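Local coordinates for protein Sso-CP2 metallo-carboxypetidase (PDB 4MMO) that probably acts as a zinc-dependent M20-family carboxypeptidase, removing residues from the C-terminal end of peptides, at residues L183-V188 with I338-F343; F287-T292 with I299-A304; K365-E370 with I424-E429. All coordinates share one frame; numbering follows the deposited sequence.

Contact 1 of 3, residues L183-V188 with I338-F343; sequences LYVELV and ILAHGF
Tyr184 and His341 face each other as a hydrogen-bonded pair. Tyr184 N reaches His341 O at 3.1 Å, and His341 N returns a bond to Tyr184 O. Two steps on, Glu186 and Leu339 repeat the pattern. Glu186 N to Leu339 O is 2.7 Å and nearly straight at the hydrogen (171°). Both bonds of this second pair lie in the carbonyl plane, whereas His341 N is tilted from that of Tyr184. The two segments are neighbouring antiparallel strands of the sheet in the dimerisation region of the M20 fold. Strand 299-312 bonds to the other edge of 183-188. CB of Tyr184 makes a CH-pi contact over one face of the His341 imidazole, 3.6 Å from its centroid. The ring planes are 28° apart, but the rings overlap little. His341 holds CG between its backbone N and carbonyl carbon (chi1 62°), which brings the ring up against Tyr184 CB. With an alanine here, Tyr184 CB would probably lose the face it rests on and the phenol would be freer to turn. On the face of Ala340, Ile338 CG2 touches Val185 CG1 and Leu187 CD2, both at 3.9 Å. Helix 318-331 packs on this face through Leu329 and Phe322.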
loop_
_atom_site.group_PDB
_atom_site.type_symbol
_atom_site.label_atom_id
_atom_site.label_comp_id
_atom_site.label_asym_id
_atom_site.label_seq_id
_atom_site.Cartn_x
_atom_site.Cartn_y
_atom_site.Cartn_z
ATOM N N LEU A 183 20.249 3.529 1.299
ATOM C CA LEU A 183 19.530 4.604 1.968
ATOM C C LEU A 183 18.042 4.264 1.996
ATOM O O LEU A 183 17.390 4.270 0.953
ATOM C CB LEU A 183 19.745 5.931 1.232
ATOM C CG LEU A 183 18.978 7.135 1.793
ATOM C CD1 LEU A 183 19.494 7.503 3.175
ATOM C CD2 LEU A 183 19.055 8.330 0.855
ATOM N N TYR A 184 17.515 3.948 3.179
ATOM C CA TYR A 184 16.078 3.762 3.358
ATOM C C TYR A 184 15.436 5.105 3.660
ATOM O O TYR A 184 15.958 5.882 4.458
ATOM C CB TYR A 184 15.761 2.814 4.518
ATOM C CG TYR A 184 16.066 1.357 4.272
ATOM C CD1 TYR A 184 15.460 0.667 3.231
ATOM C CD2 TYR A 184 16.935 0.661 5.105
ATOM C CE1 TYR A 184 15.730 -0.671 3.010
ATOM C CE2 TYR A 184 17.208 -0.680 4.897
ATOM C CZ TYR A 184 16.600 -1.341 3.849
ATOM O OH TYR A 184 16.873 -2.673 3.637
ATOM N N VAL A 185 14.295 5.366 3.035
ATOM C CA VAL A 185 13.564 6.603 3.267
ATOM C C VAL A 185 12.069 6.333 3.322
ATOM O O VAL A 185 11.545 5.523 2.554
ATOM C CB VAL A 185 13.858 7.639 2.167
ATOM C CG1 VAL A 185 12.925 8.844 2.275
ATOM C CG2 VAL A 185 15.305 8.086 2.248
ATOM N N GLU A 186 11.394 7.011 4.243
ATOM C CA GLU A 186 9.941 6.984 4.303
ATOM C C GLU A 186 9.392 8.389 4.134
ATOM O O GLU A 186 9.812 9.312 4.831
ATOM C CB GLU A 186 9.457 6.399 5.622
ATOM C CG GLU A 186 7.946 6.485 5.778
ATOM C CD GLU A 186 7.406 5.542 6.829
ATOM O OE1 GLU A 186 8.048 5.400 7.893
ATOM O OE2 GLU A 186 6.341 4.938 6.585
ATOM N N LEU A 187 8.470 8.545 3.190
ATOM C CA LEU A 187 7.792 9.815 2.969
ATOM C C LEU A 187 6.388 9.704 3.525
ATOM O O LEU A 187 5.717 8.701 3.308
ATOM C CB LEU A 187 7.718 10.141 1.478
ATOM C CG LEU A 187 9.041 10.226 0.722
ATOM C CD1 LEU A 187 8.784 10.573 -0.737
ATOM C CD2 LEU A 187 9.966 11.249 1.363
ATOM N N VAL A 188 5.950 10.732 4.243
ATOM C CA VAL A 188 4.619 10.741 4.829
ATOM C C VAL A 188 3.926 12.074 4.584
ATOM O O VAL A 188 4.518 13.138 4.768
ATOM C CB VAL A 188 4.663 10.475 6.347
ATOM C CG1 VAL A 188 3.254 10.412 6.920
ATOM C CG2 VAL A 188 5.411 9.181 6.642
ATOM N N ILE A 338 9.866 13.515 6.271
ATOM C CA ILE A 338 10.843 12.619 5.672
ATOM C C ILE A 338 11.611 11.927 6.787
ATOM O O ILE A 338 12.197 12.584 7.647
ATOM C CB ILE A 338 11.853 13.353 4.782
ATOM C CG1 ILE A 338 11.155 14.387 3.897
ATOM C CG2 ILE A 338 12.617 12.343 3.932
ATOM C CD1 ILE A 338 12.114 15.305 3.174
ATOM N N LEU A 339 11.596 10.601 6.766
ATOM C CA LEU A 339 12.298 9.792 7.751
ATOM C C LEU A 339 13.300 8.903 7.023
ATOM O O LEU A 339 12.970 8.312 5.998
ATOM C CB LEU A 339 11.300 8.930 8.519
ATOM C CG LEU A 339 10.132 9.683 9.158
ATOM C CD1 LEU A 339 8.995 8.726 9.477
ATOM C CD2 LEU A 339 10.591 10.410 10.411
ATOM N N ALA A 340 14.519 8.812 7.550
ATOM C CA ALA A 340 15.569 8.011 6.924
ATOM C C ALA A 340 16.268 7.099 7.926
ATOM O O ALA A 340 16.230 7.342 9.129
ATOM C CB ALA A 340 16.579 8.913 6.257
ATOM N N HIS A 341 16.907 6.049 7.416
ATOM C CA HIS A 341 17.725 5.160 8.237
ATOM C C HIS A 341 18.526 4.195 7.367
ATOM O O HIS A 341 18.344 4.138 6.152
ATOM C CB HIS A 341 16.861 4.372 9.223
ATOM C CG HIS A 341 15.853 3.478 8.568
ATOM N ND1 HIS A 341 14.616 3.925 8.156
ATOM C CD2 HIS A 341 15.899 2.160 8.262
ATOM C CE1 HIS A 341 13.945 2.920 7.622
ATOM N NE2 HIS A 341 14.700 1.838 7.673
ATOM N N GLY A 342 19.422 3.448 7.999
ATOM C CA GLY A 342 20.206 2.444 7.305
ATOM C C GLY A 342 21.166 3.010 6.277
ATOM O O GLY A 342 21.350 2.427 5.208
ATOM N N PHE A 343 21.782 4.145 6.595
ATOM C CA PHE A 343 22.803 4.717 5.729
ATOM C C PHE A 343 23.973 3.740 5.638
ATOM O O PHE A 343 24.579 3.398 6.649
ATOM C CB PHE A 343 23.290 6.064 6.274
ATOM C CG PHE A 343 22.201 7.093 6.438
ATOM C CD1 PHE A 343 21.402 7.107 7.571
ATOM C CD2 PHE A 343 21.988 8.058 5.468
ATOM C CE1 PHE A 343 20.403 8.055 7.727
ATOM C CE2 PHE A 343 20.994 9.009 5.617
ATOM C CZ PHE A 343 20.199 9.006 6.749
#

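Contact 2 of 3, residues F287-T292 with I299-A304; sequences FECGYT and IVPHRA
Pro301 turns its ring toward Gly290 and sets CG 3.2 Å from Gly290 CA. The proline meets bare backbone at this point. The tight fit and the positive phi of Gly290 (61°) both suit glycine. Cys289 lies beside the same proline. Its SG is anti to the backbone N (chi1 -179°), which carries the sulfur across to residues 301-304. SG touches Pro301 CG at 3.7 Å and Ala304 CB at 3.6 Å. Ile299 approaches further along, where its CD1 comes within 3.9 Å of Tyr291 N and also touches Tyr291 CB. The Tyr291 ring leads away from this contact, its OH bonded to Lys294 O. No direct backbone bond joins Gly290 and Arg303; a water bridges them. It accepts from Gly290 N at 3.0 Å and donates to Arg303 O at 2.7 Å, while the guanidinium group of Arg303 goes off to a salt bridge with Asp190.

These residues lie at the loop end of the beta hairpin of strands 283-290 and 299-312. Cys289 is joined by a disulfide to Cys208 at the start of helix 207-218, and Pro301 also packs on Cys208. Residues 287-290 pair antiparallel with a strand of the second subunit, so the sheet continues across the dimer interface, and Ile299 N and O bond to Asp285 and Asn283 of that subunit, while strand 178-190 of the same chain lies on the other side of 303-304.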
loop_
_atom_site.group_PDB
_atom_site.type_symbol
_atom_site.label_atom_id
_atom_site.label_comp_id
_atom_site.label_asym_id
_atom_site.label_seq_id
_atom_site.Cartn_x
_atom_site.Cartn_y
_atom_site.Cartn_z
ATOM N N PHE A 287 3.826 1.598 -0.869
ATOM C CA PHE A 287 2.985 2.775 -0.954
ATOM C C PHE A 287 1.612 2.398 -0.417
ATOM O O PHE A 287 0.963 1.486 -0.932
ATOM C CB PHE A 287 2.892 3.266 -2.400
ATOM C CG PHE A 287 2.119 4.549 -2.561
ATOM C CD1 PHE A 287 2.774 5.763 -2.677
ATOM C CD2 PHE A 287 0.739 4.537 -2.606
ATOM C CE1 PHE A 287 2.060 6.939 -2.829
ATOM C CE2 PHE A 287 0.028 5.707 -2.758
ATOM C CZ PHE A 287 0.689 6.907 -2.868
ATOM N N GLU A 288 1.197 3.087 0.641
ATOM C CA GLU A 288 -0.091 2.847 1.275
ATOM C C GLU A 288 -0.863 4.147 1.361
ATOM O O GLU A 288 -0.315 5.186 1.727
ATOM C CB GLU A 288 0.105 2.287 2.685
ATOM C CG GLU A 288 -1.180 2.074 3.478
ATOM C CD GLU A 288 -2.025 0.938 2.935
ATOM O OE1 GLU A 288 -1.446 -0.072 2.479
ATOM O OE2 GLU A 288 -3.270 1.052 2.962
ATOM N N CYS A 289 -2.142 4.082 1.026
ATOM C CA CYS A 289 -3.020 5.227 1.184
ATOM C C CYS A 289 -4.479 4.831 1.065
ATOM O O CYS A 289 -4.841 3.991 0.243
ATOM C CB CYS A 289 -2.711 6.290 0.137
ATOM S SG CYS A 289 -3.758 7.734 0.328
ATOM N N GLY A 290 -5.313 5.450 1.892
ATOM C CA GLY A 290 -6.746 5.268 1.809
ATOM C C GLY A 290 -7.193 3.837 2.019
ATOM O O GLY A 290 -6.491 3.033 2.631
ATOM N N TYR A 291 -8.368 3.525 1.484
ATOM C CA TYR A 291 -9.021 2.250 1.745
ATOM C C TYR A 291 -8.512 1.119 0.865
ATOM O O TYR A 291 -8.456 1.237 -0.358
ATOM C CB TYR A 291 -10.531 2.391 1.562
ATOM C CG TYR A 291 -11.268 1.077 1.631
ATOM C CD1 TYR A 291 -11.496 0.450 2.849
ATOM C CD2 TYR A 291 -11.738 0.461 0.477
ATOM C CE1 TYR A 291 -12.173 -0.754 2.917
ATOM C CE2 TYR A 291 -12.419 -0.740 0.534
ATOM C CZ TYR A 291 -12.634 -1.345 1.758
ATOM O OH TYR A 291 -13.308 -2.544 1.819
ATOM N N THR A 292 -8.158 0.015 1.514
ATOM C CA THR A 292 -7.802 -1.222 0.834
ATOM C C THR A 292 -8.756 -2.321 1.286
ATOM O O THR A 292 -9.298 -2.261 2.391
ATOM C CB THR A 292 -6.358 -1.644 1.156
ATOM N N ILE A 299 -13.716 7.658 -0.294
ATOM C CA ILE A 299 -13.181 8.651 0.627
ATOM C C ILE A 299 -12.038 9.459 0.028
ATOM O O ILE A 299 -11.399 9.031 -0.930
ATOM C CB ILE A 299 -12.624 7.990 1.907
ATOM C CG1 ILE A 299 -11.674 6.844 1.547
ATOM C CG2 ILE A 299 -13.751 7.476 2.784
ATOM C CD1 ILE A 299 -10.700 6.480 2.654
ATOM N N VAL A 300 -11.787 10.629 0.604
ATOM C CA VAL A 300 -10.501 11.294 0.442
ATOM C C VAL A 300 -9.673 10.930 1.668
ATOM O O VAL A 300 -10.000 11.358 2.775
ATOM C CB VAL A 300 -10.624 12.830 0.376
ATOM C CG1 VAL A 300 -9.258 13.455 0.089
ATOM C CG2 VAL A 300 -11.628 13.243 -0.679
ATOM N N PRO A 301 -8.603 10.131 1.489
ATOM C CA PRO A 301 -7.821 9.797 2.684
ATOM C C PRO A 301 -7.061 11.014 3.182
ATOM O O PRO A 301 -6.799 11.921 2.392
ATOM C CB PRO A 301 -6.850 8.717 2.184
ATOM C CG PRO A 301 -7.400 8.274 0.850
ATOM C CD PRO A 301 -8.037 9.496 0.285
ATOM N N HIS A 302 -6.722 11.046 4.467
ATOM C CA HIS A 302 -6.019 12.199 5.024
ATOM C C HIS A 302 -4.519 11.938 5.095
ATOM O O HIS A 302 -3.729 12.865 5.272
ATOM C CB HIS A 302 -6.579 12.561 6.407
ATOM C CG HIS A 302 -6.270 11.559 7.472
ATOM N ND1 HIS A 302 -5.112 11.597 8.217
ATOM C CD2 HIS A 302 -6.974 10.494 7.925
ATOM C CE1 HIS A 302 -5.112 10.597 9.081
ATOM N NE2 HIS A 302 -6.231 9.912 8.924
ATOM N N ARG A 303 -4.137 10.675 4.927
ATOM C CA ARG A 303 -2.753 10.260 5.100
ATOM C C ARG A 303 -2.287 9.355 3.958
ATOM O O ARG A 303 -3.044 8.517 3.468
ATOM C CB ARG A 303 -2.614 9.530 6.438
ATOM C CG ARG A 303 -1.198 9.415 6.966
ATOM C CD ARG A 303 -1.210 8.904 8.401
ATOM N NE ARG A 303 0.123 8.536 8.873
ATOM C CZ ARG A 303 0.955 9.343 9.528
ATOM N NH1 ARG A 303 0.614 10.597 9.806
ATOM N NH2 ARG A 303 2.143 8.891 9.907
ATOM N N ALA A 304 -1.037 9.538 3.547
ATOM C CA ALA A 304 -0.397 8.681 2.556
ATOM C C ALA A 304 1.086 8.582 2.880
ATOM O O ALA A 304 1.713 9.581 3.226
ATOM C CB ALA A 304 -0.579 9.250 1.158
HETATM O O HOH W 1 -4.234 6.332 4.535
#

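Contact 3 of 3, residues K365-E370 with I424-E429; sequences KVYGTE and IKHTEE
Val366 points at the facing helix and straddles its surface with two methyls. CG2 sits 3.7 Å from His426 CA, and it also touches the CG atoms of Lys425 and Glu429. CG1 lies against the aliphatic stem of Lys425, an extended chain that runs antiparallel to the valine side chain. Lys365 and Glu429 lie nearly perpendicular. The lysine is extended as far as CE, then bends at its last torsion (chi4 -55°). Glu429 folds back at chi2 (-62°), bringing OE1 to 3.5 Å from Lys365 NZ in a long salt bridge. Lys365 CD and CE also pack against the carboxylate. Tyr367 meets His426 as an offset edge-to-face pair, planes at 87°. The CE2 edge of the phenol is turned to the imidazole and lies 3.7 Å from His426 ND1. One water links the two, donating to Tyr367 OH at 2.6 Å and lying 2.9 Å from His426 ND1 in the imidazole plane. His426 NE2 has a weak bond to Met359 O. This is surface helix-helix packing away from the zinc site, joining the C-terminal end of helix 354-367 to helix 417-433.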
loop_
_atom_site.group_PDB
_atom_site.type_symbol
_atom_site.label_atom_id
_atom_site.label_comp_id
_atom_site.label_asym_id
_atom_site.label_seq_id
_atom_site.Cartn_x
_atom_site.Cartn_y
_atom_site.Cartn_z
ATOM N N LYS A 365 41.153 -25.130 -4.088
ATOM C CA LYS A 365 41.616 -26.396 -3.535
ATOM C C LYS A 365 40.484 -27.228 -2.920
ATOM O O LYS A 365 40.405 -28.438 -3.137
ATOM C CB LYS A 365 42.694 -26.128 -2.483
ATOM C CG LYS A 365 43.340 -27.380 -1.919
ATOM C CD LYS A 365 44.458 -27.031 -0.949
ATOM C CE LYS A 365 45.235 -28.265 -0.521
ATOM N NZ LYS A 365 44.351 -29.313 0.061
ATOM N N VAL A 366 39.611 -26.581 -2.157
ATOM C CA VAL A 366 38.577 -27.295 -1.409
ATOM C C VAL A 366 37.430 -27.765 -2.298
ATOM O O VAL A 366 36.953 -28.890 -2.152
ATOM C CB VAL A 366 38.035 -26.419 -0.255
ATOM C CG1 VAL A 366 36.761 -27.002 0.346
ATOM C CG2 VAL A 366 39.098 -26.271 0.814
ATOM N N TYR A 367 36.993 -26.907 -3.215
ATOM C CA TYR A 367 35.815 -27.194 -4.030
ATOM C C TYR A 367 36.178 -27.784 -5.388
ATOM O O TYR A 367 35.344 -28.412 -6.038
ATOM C CB TYR A 367 34.965 -25.931 -4.203
ATOM C CG TYR A 367 34.345 -25.463 -2.908
ATOM C CD1 TYR A 367 33.168 -26.032 -2.437
ATOM C CD2 TYR A 367 34.942 -24.466 -2.146
ATOM C CE1 TYR A 367 32.597 -25.615 -1.247
ATOM C CE2 TYR A 367 34.379 -24.043 -0.955
ATOM C CZ TYR A 367 33.206 -24.621 -0.510
ATOM O OH TYR A 367 32.639 -24.204 0.673
ATOM N N GLY A 368 37.419 -27.578 -5.813
ATOM C CA GLY A 368 37.918 -28.195 -7.028
ATOM C C GLY A 368 37.336 -27.614 -8.301
ATOM O O GLY A 368 37.391 -28.244 -9.356
ATOM N N THR A 369 36.770 -26.414 -8.205
ATOM C CA THR A 369 36.289 -25.697 -9.381
ATOM C C THR A 369 36.803 -24.262 -9.352
ATOM O O THR A 369 37.487 -23.863 -8.414
ATOM C CB THR A 369 34.752 -25.704 -9.470
ATOM O OG1 THR A 369 34.339 -25.013 -10.655
ATOM C CG2 THR A 369 34.131 -25.040 -8.246
ATOM N N GLU A 370 36.476 -23.493 -10.384
ATOM C CA GLU A 370 36.962 -22.123 -10.489
ATOM C C GLU A 370 36.072 -21.176 -9.682
ATOM O O GLU A 370 34.884 -21.053 -9.974
ATOM C CB GLU A 370 36.988 -21.686 -11.956
ATOM C CG GLU A 370 37.859 -20.467 -12.222
ATOM C CD GLU A 370 39.335 -20.739 -11.991
ATOM O OE1 GLU A 370 39.780 -21.883 -12.234
ATOM O OE2 GLU A 370 40.051 -19.812 -11.557
ATOM N N ILE A 424 33.921 -25.289 6.642
ATOM C CA ILE A 424 34.943 -25.408 7.678
ATOM C C ILE A 424 36.298 -25.610 7.005
ATOM O O ILE A 424 37.293 -24.978 7.358
ATOM C CB ILE A 424 34.659 -26.608 8.614
ATOM C CG1 ILE A 424 33.364 -26.379 9.397
ATOM C CG2 ILE A 424 35.821 -26.832 9.587
ATOM C CD1 ILE A 424 32.846 -27.609 10.126
ATOM N N LYS A 425 36.303 -26.492 6.015
ATOM C CA LYS A 425 37.502 -26.874 5.287
ATOM C C LYS A 425 38.082 -25.686 4.516
ATOM O O LYS A 425 39.287 -25.435 4.560
ATOM C CB LYS A 425 37.128 -28.012 4.346
ATOM C CG LYS A 425 38.257 -28.732 3.670
ATOM C CD LYS A 425 37.672 -29.946 2.976
ATOM C CE LYS A 425 38.656 -30.654 2.076
ATOM N NZ LYS A 425 37.972 -31.778 1.376
ATOM N N HIS A 426 37.213 -24.956 3.821
ATOM C CA HIS A 426 37.600 -23.741 3.111
ATOM C C HIS A 426 38.248 -22.735 4.055
ATOM O O HIS A 426 39.233 -22.087 3.701
ATOM C CB HIS A 426 36.376 -23.117 2.437
ATOM C CG HIS A 426 36.691 -21.945 1.562
ATOM N ND1 HIS A 426 35.711 -21.204 0.931
ATOM C CD2 HIS A 426 37.869 -21.383 1.197
ATOM C CE1 HIS A 426 36.269 -20.241 0.227
ATOM N NE2 HIS A 426 37.583 -20.325 0.373
ATOM N N THR A 427 37.704 -22.610 5.260
ATOM C CA THR A 427 38.220 -21.638 6.214
ATOM C C THR A 427 39.604 -22.046 6.699
ATOM O O THR A 427 40.495 -21.209 6.840
ATOM C CB THR A 427 37.300 -21.497 7.442
ATOM O OG1 THR A 427 35.967 -21.170 7.020
ATOM C CG2 THR A 427 37.829 -20.416 8.382
ATOM N N GLU A 428 39.762 -23.337 6.978
ATOM C CA GLU A 428 41.040 -23.891 7.415
ATOM C C GLU A 428 42.134 -23.595 6.396
ATOM O O GLU A 428 43.170 -23.028 6.738
ATOM C CB GLU A 428 40.919 -25.401 7.638
ATOM C CG GLU A 428 40.308 -25.772 8.981
ATOM C CD GLU A 428 39.957 -27.247 9.098
ATOM O OE1 GLU A 428 39.895 -27.945 8.064
ATOM O OE2 GLU A 428 39.732 -27.710 10.232
ATOM N N GLU A 429 41.891 -23.967 5.143
ATOM C CA GLU A 429 42.851 -23.710 4.075
ATOM C C GLU A 429 43.103 -22.217 3.916
ATOM O O GLU A 429 44.235 -21.801 3.668
ATOM C CB GLU A 429 42.366 -24.301 2.751
ATOM C CG GLU A 429 42.689 -25.777 2.575
ATOM C CD GLU A 429 44.184 -26.050 2.561
ATOM O OE1 GLU A 429 44.579 -27.193 2.869
ATOM O OE2 GLU A 429 44.961 -25.122 2.244
HETATM O O HOH W 2 32.861 -21.629 0.958
#

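Contacts 1 and 2 belong to the same antiparallel sheet, where strands 178-190 and 299-312 are neighbours. They touch where Val188 CG1 packs on Arg303 NH2, and both reach the second subunit. Both are partly buried, but contact 1 is held by regular backbone bonds, while contact 2 joins its backbones through water and packs around a disulfide-bonded cysteine. Contact 3 is a surface contact on the opposite side of the chain's centre, its own centre about 41 Å from that of contact 1. Its two segments meet without a direct hydrogen bond, through apolar packing, a charge pair, an aromatic pair and a water. Helix 354-367 follows strand 337-348 in the chain.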